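Local coordinates for oxidoreductase, NAD-binding/iron-sulfur cluster-binding protein (Nitratireductor pacificus pht-3B, PDB 6ZXU) that acts as a catabolic reductive dehalogenase that carries cobalamin and two [4Fe-4S] clusters, at residues A312-F317 against P688-D693; W403-S408 against S482-N487. All blocks are in the same frame, centred on the assembly; numbering follows the deposited sequence.

Interaction 1: residues A312-F317 against P688-D693; sequences AKRGDF and PGTTLD
Arg314 leaves the chain with CG opposite the backbone N (chi1 175°) and then bends at chi2 (63°), a course that lays its aliphatic part alongside Thr690 and brings NE to the carbonyl of Thr691. NE donates to Thr691 O at 2.9 Å, with a moderately bent N-H...O angle of 143°. The acceptor lies close to the guanidinium plane, at its edge, but the donor stands well above the carbonyl plane of Thr691. Nearer the backbone on the same side chain, Arg314 CB sits 3.2 Å from Thr690 O, and Arg314 CG meets Thr690 CG2 at 4.0 Å. Leu692 turns CD2 back toward Arg314 CD, 4.2 Å away, adding an apolar touch beside the polar one. Residues 313-315 form a short 3-10 turn, closed by Gly315 N to Ala312 O, and Asp316 follows as N-cap of helix 317-323, whose first residue, Phe317, donates a hydrogen bond from its backbone N to cobalamin. The facing segment is loop, locally shaped by an ST turn in which Thr691 OG1 accepts from Asp693 N at 3.3 Å. The other guanidinium nitrogens are engaged as well: NH1 in a salt bridge with Asp325, NH2 on Ala694 O. With an alanine here, Thr691 O would probably lose its side-chain donor and Asp325 this charged partner, while a gap opened beside Thr690 and Leu692. At the opposite end of the contact, Ala312 CB rests on Pro688 CA at 3.9 Å, and the Thr690 hydroxyl is taken up by Pro687 O.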
loop_
_atom_site.group_PDB
_atom_site.type_symbol
_atom_site.label_atom_id
_atom_site.label_comp_id
_atom_site.label_asym_id
_atom_site.label_seq_id
_atom_site.Cartn_x
_atom_site.Cartn_y
_atom_site.Cartn_z
ATOM N N ALA A 312 6.075 14.790 20.842
ATOM C CA ALA A 312 5.775 15.844 19.896
ATOM C C ALA A 312 5.837 15.277 18.420
ATOM O O ALA A 312 6.708 14.464 18.120
ATOM C CB ALA A 312 6.778 16.999 20.055
ATOM N N LYS A 313 4.938 15.695 17.538
ATOM C CA LYS A 313 5.108 15.417 16.095
ATOM C C LYS A 313 6.476 15.895 15.582
ATOM O O LYS A 313 7.035 15.329 14.693
ATOM C CB LYS A 313 4.040 16.091 15.228
ATOM C CG LYS A 313 2.893 15.227 14.938
ATOM C CD LYS A 313 1.934 15.745 13.909
ATOM C CE LYS A 313 2.494 15.477 12.533
ATOM N NZ LYS A 313 1.356 15.787 11.585
ATOM N N ARG A 314 6.979 16.945 16.179
ATOM C CA ARG A 314 8.270 17.481 15.867
ATOM C C ARG A 314 9.415 16.494 16.142
ATOM O O ARG A 314 10.550 16.681 15.637
ATOM C CB ARG A 314 8.464 18.804 16.637
ATOM C CG ARG A 314 9.841 19.487 16.519
ATOM C CD ARG A 314 10.217 19.945 15.092
ATOM N NE ARG A 314 11.487 20.632 15.170
ATOM C CZ ARG A 314 12.667 20.031 15.296
ATOM N NH1 ARG A 314 12.732 18.738 15.233
ATOM N NH2 ARG A 314 13.785 20.698 15.409
ATOM N N GLY A 315 9.151 15.416 16.885
ATOM C CA GLY A 315 10.127 14.369 17.121
ATOM C C GLY A 315 10.183 13.221 16.127
ATOM O O GLY A 315 11.119 12.417 16.202
ATOM N N ASP A 316 9.185 13.104 15.255
ATOM C CA ASP A 316 9.218 12.235 14.066
ATOM C C ASP A 316 10.568 12.575 13.380
ATOM O O ASP A 316 10.829 13.730 13.124
ATOM C CB ASP A 316 7.971 12.589 13.253
ATOM C CG ASP A 316 8.029 12.229 11.714
ATOM O OD1 ASP A 316 9.112 12.195 11.120
ATOM O OD2 ASP A 316 6.891 12.067 11.101
ATOM N N PHE A 317 11.405 11.598 13.070
ATOM C CA PHE A 317 12.699 11.895 12.527
ATOM C C PHE A 317 12.712 12.451 11.097
ATOM O O PHE A 317 13.696 13.094 10.769
ATOM C CB PHE A 317 13.710 10.763 12.643
ATOM C CG PHE A 317 14.543 10.837 13.888
ATOM C CD1 PHE A 317 13.967 10.710 15.097
ATOM C CD2 PHE A 317 15.939 10.931 13.819
ATOM C CE1 PHE A 317 14.722 10.776 16.274
ATOM C CE2 PHE A 317 16.701 11.014 14.955
ATOM C CZ PHE A 317 16.084 10.918 16.217
ATOM N N PRO A 688 7.324 18.523 23.767
ATOM C CA PRO A 688 6.020 18.979 23.273
ATOM C C PRO A 688 5.959 20.505 23.196
ATOM O O PRO A 688 6.488 21.192 24.059
ATOM C CB PRO A 688 5.042 18.466 24.309
ATOM C CG PRO A 688 5.681 17.239 24.854
ATOM C CD PRO A 688 7.153 17.524 24.854
ATOM N N GLY A 689 5.364 20.987 22.110
ATOM C CA GLY A 689 5.310 22.398 21.763
ATOM C C GLY A 689 6.413 22.908 20.842
ATOM O O GLY A 689 6.329 24.060 20.362
ATOM N N THR A 690 7.471 22.134 20.602
ATOM C CA THR A 690 8.532 22.548 19.728
ATOM C C THR A 690 8.032 22.498 18.281
ATOM O O THR A 690 7.342 21.562 17.880
ATOM C CB THR A 690 9.763 21.667 19.887
ATOM O OG1 THR A 690 10.094 21.529 21.298
ATOM C CG2 THR A 690 10.919 22.252 19.161
ATOM N N THR A 691 8.416 23.501 17.496
ATOM C CA THR A 691 8.014 23.565 16.076
ATOM C C THR A 691 9.199 23.406 15.133
ATOM O O THR A 691 10.353 23.262 15.550
ATOM C CB THR A 691 7.325 24.895 15.769
ATOM O OG1 THR A 691 8.313 25.934 15.784
ATOM C CG2 THR A 691 6.222 25.130 16.769
ATOM N N LEU A 692 8.898 23.310 13.859
ATOM C CA LEU A 692 9.925 23.227 12.804
ATOM C C LEU A 692 10.838 24.449 12.736
ATOM O O LEU A 692 11.965 24.336 12.220
ATOM C CB LEU A 692 9.243 23.064 11.439
ATOM C CG LEU A 692 8.622 21.709 11.155
ATOM C CD1 LEU A 692 7.711 21.723 9.933
ATOM C CD2 LEU A 692 9.748 20.646 10.999
ATOM N N ASP A 693 10.404 25.568 13.311
ATOM C CA ASP A 693 11.264 26.773 13.368
ATOM C C ASP A 693 12.431 26.644 14.290
ATOM O O ASP A 693 13.360 27.413 14.183
ATOM C CB ASP A 693 10.466 28.002 13.774
#

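Interaction 2: residues W403-S408 against S482-N487; sequences WMYYAS and SEVIHN
Tyr405 and Val484 face each other as a single antiparallel bridge, a non-hydrogen-bonded pair whose CA atoms are 4.2 Å apart. A backbone bond flanks the pair on either side: Ile485 N donates to Met404 O at 2.8 Å, almost in line with the C=O bond, and Tyr406 N donates to Glu483 O at 3.0 Å, tilted from the carbonyl plane. Each of these oxygens also takes a CA-H...O contact, Met404 O from Val484 CA and Glu483 O from Tyr405 CA. The two side chains of the bridge run side by side in the same direction, and Val484 CG1 lies over one face of the Tyr405 ring, 3.9 Å from its centroid, in a CH-pi contact. A second CH-pi contact follows at the next residues, but here the side chains cross at about a right angle. Ile485 CG1, placed opposite the carbonyl carbon (chi1 -51°), sits above the Tyr406 ring toward its CE1 rim, 3.6 Å from that atom. Tyr406 CE2, across the ring, comes to 3.6 Å from Val484 O. Within 482-487, His486 NE2 donates to Ser482 OG at 3.2 Å, linking the two ends of 482-486; that hydroxyl also bonds Ser478 O. Farther out, Tyr405 OH is held by His420 O, the Glu483 carboxylate by Arg361 and Tyr419, and the carbonyls of Tyr405 and Tyr406 by Arg310. Tyr406 OH and His486 N each hydrogen-bond cobalamin, as Val484 O does weakly. With backbone bonds setting the register and aliphatic groups on the aromatic faces, the two segments form one buried piece of pocket wall, which probably presents its polar atoms to the cofactor in a fairly fixed arrangement.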
loop_
_atom_site.group_PDB
_atom_site.type_symbol
_atom_site.label_atom_id
_atom_site.label_comp_id
_atom_site.label_asym_id
_atom_site.label_seq_id
_atom_site.Cartn_x
_atom_site.Cartn_y
_atom_site.Cartn_z
ATOM N N TRP A 403 -2.532 7.810 24.573
ATOM C CA TRP A 403 -1.097 7.794 24.366
ATOM C C TRP A 403 -0.734 7.469 22.883
ATOM O O TRP A 403 0.456 7.466 22.574
ATOM C CB TRP A 403 -0.411 6.778 25.319
ATOM C CG TRP A 403 -1.044 5.426 25.325
ATOM C CD1 TRP A 403 -2.094 5.012 26.093
ATOM C CD2 TRP A 403 -0.694 4.319 24.520
ATOM N NE1 TRP A 403 -2.388 3.705 25.812
ATOM C CE2 TRP A 403 -1.543 3.289 24.828
ATOM C CE3 TRP A 403 0.276 4.109 23.514
ATOM C CZ2 TRP A 403 -1.436 2.033 24.227
ATOM C CZ3 TRP A 403 0.376 2.891 22.955
ATOM C CH2 TRP A 403 -0.470 1.859 23.310
ATOM N N MET A 404 -1.714 7.103 22.052
ATOM C CA MET A 404 -1.486 6.814 20.600
ATOM C C MET A 404 -1.503 8.136 19.753
ATOM O O MET A 404 -1.042 8.149 18.625
ATOM C CB MET A 404 -2.559 5.894 20.058
ATOM C CG MET A 404 -2.579 4.502 20.687
ATOM S SD MET A 404 -3.948 3.574 20.009
ATOM C CE MET A 404 -3.705 1.976 20.771
ATOM N N TYR A 405 -2.006 9.240 20.329
ATOM C CA TYR A 405 -1.961 10.530 19.694
ATOM C C TYR A 405 -0.653 11.205 19.998
ATOM O O TYR A 405 -0.119 11.093 21.105
ATOM C CB TYR A 405 -3.129 11.413 20.152
ATOM C CG TYR A 405 -4.515 10.961 19.759
ATOM C CD1 TYR A 405 -5.139 9.915 20.413
ATOM C CD2 TYR A 405 -5.206 11.602 18.770
ATOM C CE1 TYR A 405 -6.421 9.525 20.076
ATOM C CE2 TYR A 405 -6.501 11.237 18.430
ATOM C CZ TYR A 405 -7.115 10.231 19.078
ATOM O OH TYR A 405 -8.380 9.885 18.754
ATOM N N TYR A 406 -0.124 11.940 19.045
ATOM C CA TYR A 406 1.013 12.809 19.300
ATOM C C TYR A 406 0.669 13.875 20.347
ATOM O O TYR A 406 -0.485 14.222 20.551
ATOM C CB TYR A 406 1.456 13.522 18.040
ATOM C CG TYR A 406 2.092 12.651 16.981
ATOM C CD1 TYR A 406 3.383 12.201 17.134
ATOM C CD2 TYR A 406 1.413 12.366 15.791
ATOM C CE1 TYR A 406 3.941 11.388 16.151
ATOM C CE2 TYR A 406 1.958 11.589 14.820
ATOM C CZ TYR A 406 3.212 11.112 15.002
ATOM O OH TYR A 406 3.813 10.371 13.992
ATOM N N ALA A 407 1.669 14.355 21.036
ATOM C CA ALA A 407 1.456 15.375 22.097
ATOM C C ALA A 407 1.081 16.749 21.556
ATOM O O ALA A 407 0.224 17.450 22.114
ATOM C CB ALA A 407 2.680 15.466 22.968
ATOM N N SER A 408 1.689 17.120 20.442
ATOM C CA SER A 408 1.566 18.473 19.870
ATOM C C SER A 408 1.911 18.424 18.376
ATOM O O SER A 408 2.632 17.498 17.932
ATOM C CB SER A 408 2.511 19.435 20.592
ATOM O OG SER A 408 3.882 19.023 20.551
ATOM N N SER A 482 -0.678 12.926 9.838
ATOM C CA SER A 482 -1.271 12.085 10.891
ATOM C C SER A 482 -1.185 12.799 12.207
ATOM O O SER A 482 -0.143 13.413 12.531
ATOM C CB SER A 482 -0.526 10.746 11.065
ATOM O OG SER A 482 -0.724 9.867 9.987
ATOM N N GLU A 483 -2.185 12.592 13.036
ATOM C CA GLU A 483 -2.101 12.975 14.438
ATOM C C GLU A 483 -1.946 11.796 15.416
ATOM O O GLU A 483 -1.931 11.989 16.613
ATOM C CB GLU A 483 -3.267 13.884 14.761
ATOM C CG GLU A 483 -3.016 15.210 14.059
ATOM C CD GLU A 483 -4.083 16.301 14.287
ATOM O OE1 GLU A 483 -5.190 16.019 14.740
ATOM O OE2 GLU A 483 -3.777 17.455 13.957
ATOM N N VAL A 484 -1.895 10.543 14.890
ATOM C CA VAL A 484 -1.706 9.356 15.693
ATOM C C VAL A 484 -0.471 8.615 15.171
ATOM O O VAL A 484 -0.139 8.725 14.010
ATOM C CB VAL A 484 -2.898 8.405 15.702
ATOM C CG1 VAL A 484 -4.128 9.127 16.182
ATOM C CG2 VAL A 484 -3.163 7.762 14.361
ATOM N N ILE A 485 0.208 7.922 16.074
ATOM C CA ILE A 485 1.256 6.982 15.712
ATOM C C ILE A 485 0.614 5.663 15.341
ATOM O O ILE A 485 -0.124 5.061 16.148
ATOM C CB ILE A 485 2.228 6.826 16.838
ATOM C CG1 ILE A 485 2.676 8.220 17.269
ATOM C CG2 ILE A 485 3.379 5.926 16.423
ATOM C CD1 ILE A 485 3.229 8.244 18.680
ATOM N N HIS A 486 0.872 5.162 14.142
ATOM C CA HIS A 486 0.152 4.008 13.665
ATOM C C HIS A 486 0.541 2.739 14.374
ATOM O O HIS A 486 -0.306 1.902 14.613
ATOM C CB HIS A 486 0.345 3.784 12.175
ATOM C CG HIS A 486 -0.251 4.862 11.320
ATOM N ND1 HIS A 486 -0.658 4.633 10.034
ATOM C CD2 HIS A 486 -0.508 6.153 11.567
ATOM C CE1 HIS A 486 -1.131 5.755 9.510
ATOM N NE2 HIS A 486 -1.004 6.702 10.402
ATOM N N ASN A 487 1.799 2.585 14.706
ATOM C CA ASN A 487 2.253 1.303 15.242
ATOM C C ASN A 487 1.419 0.712 16.351
ATOM O O ASN A 487 1.055 -0.468 16.277
ATOM C CB ASN A 487 3.709 1.404 15.675
ATOM C CG ASN A 487 4.588 1.798 14.503
ATOM O OD1 ASN A 487 4.358 2.831 13.879
ATOM N ND2 ASN A 487 5.584 1.033 14.257
#

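Both contacts border the cobalamin pocket, with centres 12 Å apart, but at different depths. Interaction 2 is wholly buried and rests on paired backbones with aromatic side chains; interaction 1 is only partly buried, joining a buried arginine to a loop that reaches solvent, and lacks any backbone bond across it. Along the chain, interaction 2 is nested within the long loop that interaction 1 closes. They meet directly through residues 403-408: Lys313 N donates to Ser408 O at 3.0 Å and Gly689 N to Ser408 OG at 2.9 Å. Lys313 also packs its CG against Tyr406 and sends NZ to Ser482 O, so segment 312-317 touches both halves of interaction 2.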